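Local coordinates for protein 1-deoxy-D-xylulose 5-phosphate reductoisomerase (Moraxella catarrhalis, PDB 4ZQG) that catalyses the NADPH-dependent rearrangement and reduction of 1-deoxy-D-xylulose 5-phosphate to 2-C-methyl-D-erythritol 4-phosphate in isoprenoid biosynthesis, the step blocked by fosmidomycin, at residues I160-P165 with I284-A289; C336-T341 with K396-I401; N343-E348 with K400-K405. One frame throughout, in Å; residues are numbered along the deposited sequence.

Interaction 1 (I160-P165 with I284-A289); sequences IYQCLP and IAHALA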
loop_
_atom_site.group_PDB
_atom_site.type_symbol
_atom_site.label_atom_id
_atom_site.label_comp_id
_atom_site.label_asym_id
_atom_site.label_seq_id
_atom_site.Cartn_x
_atom_site.Cartn_y
_atom_site.Cartn_z
ATOM N N ILE A 160 -7.377 -4.327 0.085
ATOM C CA ILE A 160 -7.147 -4.601 1.497
ATOM C C ILE A 160 -6.309 -5.853 1.674
ATOM O O ILE A 160 -5.364 -5.879 2.450
ATOM C CB ILE A 160 -8.487 -4.727 2.253
ATOM C CG1 ILE A 160 -9.129 -3.353 2.409
ATOM C CG2 ILE A 160 -8.282 -5.331 3.616
ATOM C CD1 ILE A 160 -10.573 -3.439 2.789
ATOM N N TYR A 161 -6.646 -6.905 0.956
ATOM C CA TYR A 161 -5.918 -8.147 1.119
ATOM C C TYR A 161 -4.427 -7.986 0.767
ATOM O O TYR A 161 -3.540 -8.493 1.449
ATOM C CB TYR A 161 -6.576 -9.191 0.221
ATOM C CG TYR A 161 -5.981 -10.571 0.331
ATOM C CD1 TYR A 161 -6.504 -11.498 1.217
ATOM C CD2 TYR A 161 -4.911 -10.943 -0.457
ATOM C CE1 TYR A 161 -5.987 -12.782 1.300
ATOM C CE2 TYR A 161 -4.381 -12.208 -0.374
ATOM C CZ TYR A 161 -4.936 -13.132 0.497
ATOM O OH TYR A 161 -4.386 -14.379 0.602
ATOM N N GLN A 162 -4.165 -7.292 -0.335
ATOM C CA GLN A 162 -2.818 -6.990 -0.750
ATOM C C GLN A 162 -2.061 -6.141 0.269
ATOM O O GLN A 162 -0.838 -6.216 0.354
ATOM C CB GLN A 162 -2.833 -6.223 -2.072
ATOM C CG GLN A 162 -3.158 -7.048 -3.321
ATOM C CD GLN A 162 -2.723 -6.342 -4.572
ATOM O OE1 GLN A 162 -1.558 -6.004 -4.727
ATOM N NE2 GLN A 162 -3.649 -6.121 -5.468
ATOM N N CYS A 163 -2.797 -5.333 1.024
ATOM C CA CYS A 163 -2.225 -4.458 2.003
ATOM C C CYS A 163 -2.139 -5.035 3.452
ATOM O O CYS A 163 -1.899 -4.290 4.408
ATOM C CB CYS A 163 -3.012 -3.161 1.976
ATOM S SG CYS A 163 -2.620 -2.198 0.485
ATOM N N LEU A 164 -2.278 -6.358 3.598
ATOM C CA LEU A 164 -2.321 -7.024 4.896
ATOM C C LEU A 164 -1.107 -7.932 5.040
ATOM O O LEU A 164 -0.566 -8.423 4.059
ATOM C CB LEU A 164 -3.634 -7.802 5.046
ATOM C CG LEU A 164 -4.869 -7.002 5.475
ATOM C CD1 LEU A 164 -6.150 -7.806 5.472
ATOM C CD2 LEU A 164 -4.688 -6.468 6.900
ATOM N N PRO A 165 -0.627 -8.141 6.264
ATOM C CA PRO A 165 0.580 -8.950 6.321
ATOM C C PRO A 165 0.260 -10.382 5.913
ATOM O O PRO A 165 -0.904 -10.769 5.933
ATOM C CB PRO A 165 1.004 -8.874 7.792
ATOM C CG PRO A 165 0.180 -7.836 8.430
ATOM C CD PRO A 165 -0.989 -7.543 7.567
ATOM N N ILE A 284 -8.163 -9.786 -10.371
ATOM C CA ILE A 284 -8.373 -11.179 -10.771
ATOM C C ILE A 284 -6.996 -11.780 -10.959
ATOM O O ILE A 284 -6.711 -12.841 -10.470
ATOM C CB ILE A 284 -9.244 -11.289 -12.050
ATOM C CG1 ILE A 284 -10.637 -10.767 -11.748
ATOM C CG2 ILE A 284 -9.391 -12.750 -12.527
ATOM C CD1 ILE A 284 -11.439 -10.512 -12.985
ATOM N N ALA A 285 -6.134 -11.075 -11.670
ATOM C CA ALA A 285 -4.800 -11.560 -11.936
ATOM C C ALA A 285 -4.031 -11.849 -10.649
ATOM O O ALA A 285 -3.373 -12.876 -10.538
ATOM C CB ALA A 285 -4.061 -10.529 -12.765
ATOM N N HIS A 286 -4.112 -10.921 -9.690
ATOM C CA HIS A 286 -3.509 -11.077 -8.381
ATOM C C HIS A 286 -4.030 -12.322 -7.688
ATOM O O HIS A 286 -3.263 -13.110 -7.134
ATOM C CB HIS A 286 -3.826 -9.882 -7.469
ATOM C CG HIS A 286 -3.473 -10.137 -6.036
ATOM N ND1 HIS A 286 -4.396 -10.554 -5.097
ATOM C CD2 HIS A 286 -2.288 -10.061 -5.388
ATOM C CE1 HIS A 286 -3.790 -10.757 -3.946
ATOM N NE2 HIS A 286 -2.514 -10.450 -4.093
ATOM N N ALA A 287 -5.346 -12.487 -7.712
ATOM C CA ALA A 287 -5.935 -13.607 -7.041
ATOM C C ALA A 287 -5.623 -14.944 -7.739
ATOM O O ALA A 287 -5.403 -15.939 -7.055
ATOM C CB ALA A 287 -7.415 -13.388 -6.928
ATOM N N LEU A 288 -5.583 -14.962 -9.082
ATOM C CA LEU A 288 -5.236 -16.161 -9.822
ATOM C C LEU A 288 -3.833 -16.637 -9.558
ATOM O O LEU A 288 -3.593 -17.828 -9.379
ATOM C CB LEU A 288 -5.352 -15.949 -11.313
ATOM C CG LEU A 288 -6.753 -16.141 -11.896
ATOM C CD1 LEU A 288 -6.747 -15.694 -13.338
ATOM C CD2 LEU A 288 -7.188 -17.588 -11.803
ATOM N N ALA A 289 -2.871 -15.733 -9.572
ATOM C CA ALA A 289 -1.504 -16.182 -9.493
ATOM C C ALA A 289 -1.000 -16.297 -8.071
ATOM O O ALA A 289 0.048 -16.868 -7.863
ATOM C CB ALA A 289 -0.628 -15.280 -10.291
#

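Interaction 2 (C336-T341 with K396-I401); sequences CIALNT and KKVRKI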
loop_
_atom_site.group_PDB
_atom_site.type_symbol
_atom_site.label_atom_id
_atom_site.label_comp_id
_atom_site.label_asym_id
_atom_site.label_seq_id
_atom_site.Cartn_x
_atom_site.Cartn_y
_atom_site.Cartn_z
ATOM N N CYS A 336 -28.893 -8.912 7.352
ATOM C CA CYS A 336 -28.101 -8.775 6.129
ATOM C C CYS A 336 -28.771 -9.412 4.927
ATOM O O CYS A 336 -28.692 -8.888 3.813
ATOM C CB CYS A 336 -26.708 -9.344 6.334
ATOM S SG CYS A 336 -25.770 -8.260 7.428
ATOM N N ILE A 337 -29.455 -10.522 5.194
ATOM C CA ILE A 337 -30.317 -11.189 4.246
ATOM C C ILE A 337 -31.510 -10.307 3.935
ATOM O O ILE A 337 -31.765 -9.971 2.792
ATOM C CB ILE A 337 -30.738 -12.546 4.793
ATOM C CG1 ILE A 337 -29.517 -13.444 4.788
ATOM C CG2 ILE A 337 -31.891 -13.133 3.971
ATOM C CD1 ILE A 337 -29.690 -14.700 5.590
ATOM N N ALA A 338 -32.229 -9.894 4.956
ATOM C CA ALA A 338 -33.279 -8.925 4.735
ATOM C C ALA A 338 -32.709 -7.849 3.843
ATOM O O ALA A 338 -33.318 -7.507 2.866
ATOM C CB ALA A 338 -33.768 -8.333 6.051
ATOM N N LEU A 339 -31.519 -7.348 4.164
ATOM C CA LEU A 339 -30.930 -6.230 3.424
ATOM C C LEU A 339 -30.672 -6.558 1.960
ATOM O O LEU A 339 -31.105 -5.832 1.076
ATOM C CB LEU A 339 -29.595 -5.787 4.027
ATOM C CG LEU A 339 -28.879 -4.633 3.297
ATOM C CD1 LEU A 339 -29.229 -3.285 3.914
ATOM C CD2 LEU A 339 -27.377 -4.843 3.284
ATOM N N ASN A 340 -29.921 -7.621 1.741
ATOM C CA ASN A 340 -29.476 -7.971 0.419
ATOM C C ASN A 340 -30.615 -8.361 -0.532
ATOM O O ASN A 340 -30.709 -7.835 -1.650
ATOM C CB ASN A 340 -28.514 -9.130 0.467
ATOM C CG ASN A 340 -28.104 -9.542 -0.914
ATOM O OD1 ASN A 340 -27.666 -8.692 -1.706
ATOM N ND2 ASN A 340 -28.328 -10.812 -1.256
ATOM N N THR A 341 -31.473 -9.262 -0.049
ATOM C CA THR A 341 -32.670 -9.660 -0.771
ATOM C C THR A 341 -33.653 -8.520 -0.978
ATOM O O THR A 341 -34.104 -8.312 -2.089
ATOM C CB THR A 341 -33.392 -10.825 -0.092
ATOM O OG1 THR A 341 -32.482 -11.921 0.036
ATOM C CG2 THR A 341 -34.555 -11.256 -0.912
ATOM N N LYS A 396 -36.615 -16.471 0.582
ATOM C CA LYS A 396 -37.970 -16.581 -0.070
ATOM C C LYS A 396 -38.927 -15.625 0.618
ATOM O O LYS A 396 -39.699 -14.914 -0.018
ATOM C CB LYS A 396 -38.557 -18.011 -0.037
ATOM C CG LYS A 396 -38.005 -18.997 -1.063
ATOM N N LYS A 397 -38.805 -15.572 1.934
ATOM C CA LYS A 397 -39.662 -14.726 2.725
ATOM C C LYS A 397 -39.473 -13.236 2.451
ATOM O O LYS A 397 -40.439 -12.508 2.232
ATOM C CB LYS A 397 -39.440 -15.022 4.193
ATOM C CG LYS A 397 -40.389 -14.277 5.111
ATOM C CD LYS A 397 -40.297 -14.895 6.485
ATOM C CE LYS A 397 -41.089 -14.101 7.498
ATOM N NZ LYS A 397 -41.047 -14.775 8.823
ATOM N N VAL A 398 -38.238 -12.770 2.465
ATOM C CA VAL A 398 -37.997 -11.367 2.158
ATOM C C VAL A 398 -38.417 -11.058 0.729
ATOM O O VAL A 398 -38.994 -9.983 0.455
ATOM C CB VAL A 398 -36.518 -10.985 2.351
ATOM C CG1 VAL A 398 -36.289 -9.537 1.945
ATOM C CG2 VAL A 398 -36.134 -11.198 3.814
ATOM N N ARG A 399 -38.165 -12.013 -0.173
ATOM C CA ARG A 399 -38.650 -11.866 -1.576
ATOM C C ARG A 399 -40.135 -11.508 -1.616
ATOM O O ARG A 399 -40.502 -10.472 -2.153
ATOM C CB ARG A 399 -38.299 -13.090 -2.453
ATOM C CG ARG A 399 -36.971 -12.907 -3.199
ATOM C CD ARG A 399 -36.396 -14.171 -3.850
ATOM N NE ARG A 399 -34.930 -14.270 -3.711
ATOM C CZ ARG A 399 -34.043 -13.500 -4.343
ATOM N NH1 ARG A 399 -34.437 -12.559 -5.210
ATOM N NH2 ARG A 399 -32.743 -13.661 -4.075
ATOM N N LYS A 400 -40.956 -12.320 -0.957
ATOM C CA LYS A 400 -42.412 -12.069 -0.858
ATOM C C LYS A 400 -42.730 -10.686 -0.274
ATOM O O LYS A 400 -43.492 -9.924 -0.860
ATOM C CB LYS A 400 -43.073 -13.160 -0.015
ATOM C CG LYS A 400 -44.524 -12.885 0.391
ATOM C CD LYS A 400 -44.814 -13.219 1.858
ATOM C CE LYS A 400 -44.723 -14.718 2.117
ATOM N NZ LYS A 400 -44.712 -14.968 3.579
ATOM N N ILE A 401 -42.113 -10.350 0.870
ATOM C CA ILE A 401 -42.516 -9.169 1.637
ATOM C C ILE A 401 -42.044 -7.902 0.975
ATOM O O ILE A 401 -42.769 -6.900 0.932
ATOM C CB ILE A 401 -42.014 -9.246 3.085
ATOM C CG1 ILE A 401 -42.699 -10.395 3.785
ATOM C CG2 ILE A 401 -42.332 -7.969 3.826
ATOM C CD1 ILE A 401 -42.348 -10.543 5.228
#

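Interaction 3 (N343-E348 with K400-K405); sequences NEIAVE and KIATAK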
loop_
_atom_site.group_PDB
_atom_site.type_symbol
_atom_site.label_atom_id
_atom_site.label_comp_id
_atom_site.label_asym_id
_atom_site.label_seq_id
_atom_site.Cartn_x
_atom_site.Cartn_y
_atom_site.Cartn_z
ATOM N N ASN A 343 -33.016 -5.603 -1.321
ATOM C CA ASN A 343 -32.323 -4.803 -2.329
ATOM C C ASN A 343 -32.324 -5.486 -3.707
ATOM O O ASN A 343 -32.569 -4.833 -4.711
ATOM C CB ASN A 343 -30.884 -4.512 -1.848
ATOM C CG ASN A 343 -30.030 -3.788 -2.876
ATOM O OD1 ASN A 343 -30.147 -2.550 -3.072
ATOM N ND2 ASN A 343 -29.147 -4.559 -3.537
ATOM N N GLU A 344 -32.037 -6.789 -3.744
ATOM C CA GLU A 344 -32.155 -7.612 -4.981
ATOM C C GLU A 344 -33.510 -7.437 -5.656
ATOM O O GLU A 344 -33.561 -7.445 -6.876
ATOM C CB GLU A 344 -31.921 -9.114 -4.711
ATOM C CG GLU A 344 -30.448 -9.516 -4.794
ATOM C CD GLU A 344 -30.169 -11.022 -4.678
ATOM O OE1 GLU A 344 -30.992 -11.843 -5.118
ATOM O OE2 GLU A 344 -29.076 -11.379 -4.168
ATOM N N ILE A 345 -34.573 -7.265 -4.852
ATOM C CA ILE A 345 -35.932 -7.089 -5.339
ATOM C C ILE A 345 -36.169 -5.658 -5.768
ATOM O O ILE A 345 -36.794 -5.431 -6.785
ATOM C CB ILE A 345 -37.024 -7.533 -4.301
ATOM C CG1 ILE A 345 -37.096 -9.070 -4.156
ATOM C CG2 ILE A 345 -38.402 -6.980 -4.651
ATOM C CD1 ILE A 345 -37.319 -9.865 -5.441
ATOM N N ALA A 346 -35.709 -4.670 -5.032
ATOM C CA ALA A 346 -35.971 -3.313 -5.516
ATOM C C ALA A 346 -35.071 -2.964 -6.725
ATOM O O ALA A 346 -35.362 -2.015 -7.450
ATOM C CB ALA A 346 -35.853 -2.285 -4.403
ATOM N N VAL A 347 -34.025 -3.750 -6.974
ATOM C CA VAL A 347 -33.223 -3.574 -8.223
ATOM C C VAL A 347 -33.894 -4.167 -9.461
ATOM O O VAL A 347 -34.006 -3.471 -10.473
ATOM C CB VAL A 347 -31.773 -4.127 -8.137
ATOM C CG2 VAL A 347 -30.959 -3.247 -7.195
ATOM N N GLU A 348 -34.346 -5.429 -9.377
ATOM C CA GLU A 348 -35.127 -6.048 -10.459
ATOM C C GLU A 348 -36.244 -5.056 -10.771
ATOM O O GLU A 348 -36.579 -4.834 -11.932
ATOM C CB GLU A 348 -35.737 -7.424 -10.087
ATOM C CG GLU A 348 -34.751 -8.529 -9.700
ATOM N N LYS A 400 -40.956 -12.320 -0.957
ATOM C CA LYS A 400 -42.412 -12.069 -0.858
ATOM C C LYS A 400 -42.730 -10.686 -0.274
ATOM O O LYS A 400 -43.492 -9.924 -0.860
ATOM C CB LYS A 400 -43.073 -13.160 -0.015
ATOM C CG LYS A 400 -44.524 -12.885 0.391
ATOM C CD LYS A 400 -44.814 -13.219 1.858
ATOM C CE LYS A 400 -44.723 -14.718 2.117
ATOM N NZ LYS A 400 -44.712 -14.968 3.579
ATOM N N ILE A 401 -42.113 -10.350 0.870
ATOM C CA ILE A 401 -42.516 -9.169 1.637
ATOM C C ILE A 401 -42.044 -7.902 0.975
ATOM O O ILE A 401 -42.769 -6.900 0.932
ATOM C CB ILE A 401 -42.014 -9.246 3.085
ATOM C CG1 ILE A 401 -42.699 -10.395 3.785
ATOM C CG2 ILE A 401 -42.332 -7.969 3.826
ATOM C CD1 ILE A 401 -42.348 -10.543 5.228
ATOM N N ALA A 402 -40.823 -7.957 0.462
ATOM C CA ALA A 402 -40.301 -6.861 -0.317
ATOM C C ALA A 402 -41.179 -6.621 -1.550
ATOM O O ALA A 402 -41.543 -5.491 -1.830
ATOM C CB ALA A 402 -38.857 -7.158 -0.721
ATOM N N THR A 403 -41.520 -7.682 -2.282
ATOM C CA THR A 403 -42.468 -7.543 -3.394
ATOM C C THR A 403 -43.736 -6.854 -2.932
ATOM O O THR A 403 -44.218 -5.947 -3.595
ATOM C CB THR A 403 -42.868 -8.880 -4.013
ATOM O OG1 THR A 403 -41.710 -9.580 -4.456
ATOM C CG2 THR A 403 -43.768 -8.660 -5.209
ATOM N N ALA A 404 -44.262 -7.275 -1.782
ATOM C CA ALA A 404 -45.466 -6.660 -1.220
ATOM C C ALA A 404 -45.263 -5.207 -0.884
ATOM O O ALA A 404 -46.134 -4.403 -1.122
ATOM C CB ALA A 404 -45.935 -7.409 0.018
ATOM N N LYS A 405 -44.116 -4.875 -0.291
ATOM C CA LYS A 405 -43.821 -3.499 0.072
ATOM C C LYS A 405 -43.814 -2.623 -1.163
ATOM O O LYS A 405 -44.252 -1.466 -1.126
ATOM C CB LYS A 405 -42.440 -3.384 0.710
ATOM C CG LYS A 405 -42.233 -4.083 2.051
ATOM C CD LYS A 405 -43.350 -3.874 3.060
ATOM C CE LYS A 405 -42.953 -4.475 4.410
ATOM N NZ LYS A 405 -43.721 -3.876 5.534
#

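Interaction 1 (I160-P165 with I284-A289)
Gln-162 and Tyr-161, neighbours near the end of helix 155-162, both engage the imidazole of His-286 on helix 281-289, one from above and the other at its rim. They illustrate how a single ring can join two helices without any hydrogen bond passing directly between the segments.

The first kind of contact is stacking. Gln-162 CG sits over one face of the imidazole, 3.7 Å from its centroid and displaced toward the rim, where His-286 NE2 is 3.5 Å from the same Gln-162 CG. This is a CH-pi contact. Beyond CG the chain stays extended and runs across the ring in the opposite direction to the histidine side chain. A chi3 of 57° turns the amide nearly parallel to the imidazole, 11° between planes, with Gln-162 CD 3.8 Å from His-286 CD2.

The second kind is aromatic contact at the rim. Tyr-161 CD2 approaches His-286 CE1 to 3.7 Å; the planes are steeply inclined at 70°, the centroids lie 5.9 Å apart, and neither ring covers the face of the other. Tyr-161 also makes an edge-to-face pair with Tyr-290.

Polar bonds to surrounding residues fix the stacked groups. The amide of Asn-158, one turn back on the same helix as Gln-162, bonds both to Gln-162 NE2 and to His-286 ND1, tying the two stacked planes together. Gln-162 OE1 bonds to Arg-293, while its NE2 also reaches Ser-270 of the second subunit; Asp-268 of that subunit packs on His-286.

The whole is a buried CH-pi and amide-on-ring stack joining two helices beside the second subunit, on a helix that carries the magnesium ligand Glu-156 near its start.

Interaction 2 (C336-T341 with K396-I401)
Thr-341 and Val-398, the two residues most buried by this contact, meet through their methyl groups where helices 333-351 and 387-409 cross. Thr-341 CG2 lies 3.8 Å from Val-398 CG1. Because this threonine methyl is anti to its backbone nitrogen, it points into the interface, and OG1 is left to bond with Asp-395, one turn earlier on the facing helix.

Val-398 CG1 lies between Thr-341 and the carbonyl of Ala-338, 3.7 Å from Ala-338 O, whereas Val-398 CG2 packs against Ala-338, 3.8 Å from Ala-338 CA. With only a methyl on Ala-338, the backbones come close, the CA atoms of Ala-338 and Val-398 being 5.9 Å apart.

Arg-399 closes the margin. Its CG touches Thr-341 CG2 at 3.7 Å, and a bend at chi3 (-140°) carries the guanidinium over that same methyl, which lies beneath the centre of one face. Salt bridges to Asp-395 through NE and Glu-344 through NH2 hold the group there.

The axes of segments 336-341 and 396-401 approach to 9.1 Å and cross at -50°. On its other sides helix 333-351 packs against helices 130-146 and 230-243, while Tyr-377 borders Ala-338.

Interaction 3 (N343-E348 with K400-K405)
Between Ile-345 and its partners Ala-402 and Thr-403 no ring, amide or carboxylate lies against another, so this contact has no stacked faces or edges to describe. The flat group nearest in sequence, the carboxylate of Glu-344, is turned toward other residues: OE1 makes a salt bridge with Arg-399 on helix 387-409, and OE2 bonds to Asn-340 and weakly to the backbone nitrogen of Ala-108.

What remains is a worked example of aliphatic packing at its simplest: one branched side chain resting against a facing helix. Ile-345 points toward helix 387-409 and makes every side-chain contact from its own segment. Its chi1 of -72° puts CG1 beside the backbone nitrogen and leaves CG2 anti to it. Ile-345 CG2 lies 4.0 Å from Ala-402 CB, and the branching carbon Ile-345 CB is at the same 4.0 Å from that alanine methyl. Ala-402 therefore faces the fork of the isoleucine and not the end of its longer arm. That arm, CG1 and CD1, instead turns toward Arg-399.

Ile-345 CG2 also reaches the next residue, standing 4.0 Å from Thr-403 N and 4.2 Å from Thr-403 OG1. The approach to OG1 is packing only; the hydroxyl hydrogen-bonds to Arg-399 O within its own helix. The threonine sits at the solvent-exposed margin, while Ala-402 forms the buried part. The CA atoms of Ile-345 and Ala-402 are 6.7 Å apart.

Around this pair, Ile-406 extends the apolar surface met by Ile-345 along helix 387-409. Helix 359-368 packs on both helices, through Ile-360 against Ala-346 of helix 333-351 and Cys-367 against Ala-402 of helix 387-409, while helix 220-228 covers Val-347 and Asn-343 on helix 333-351.

Interactions 2 and 3 are successive parts of one interface between helices 333-351 and 387-409, their centres 7 Å apart and Lys-400 and Ile-401 common to both. They are joined by Arg-399 NH2, 2.7 Å from Glu-344 OE1, and by packing of Arg-399 CG on Ile-345 CD1. Interaction 1 closes earlier in the chain and lies on the opposite side of the chain's centre, 32 and 35 Å from the other two between centres, touching neither. Interaction 1 joins two helices of one chain beside the second subunit, whereas no other chain touches the segments of interactions 2 and 3, which hold together helices of the C-terminal part.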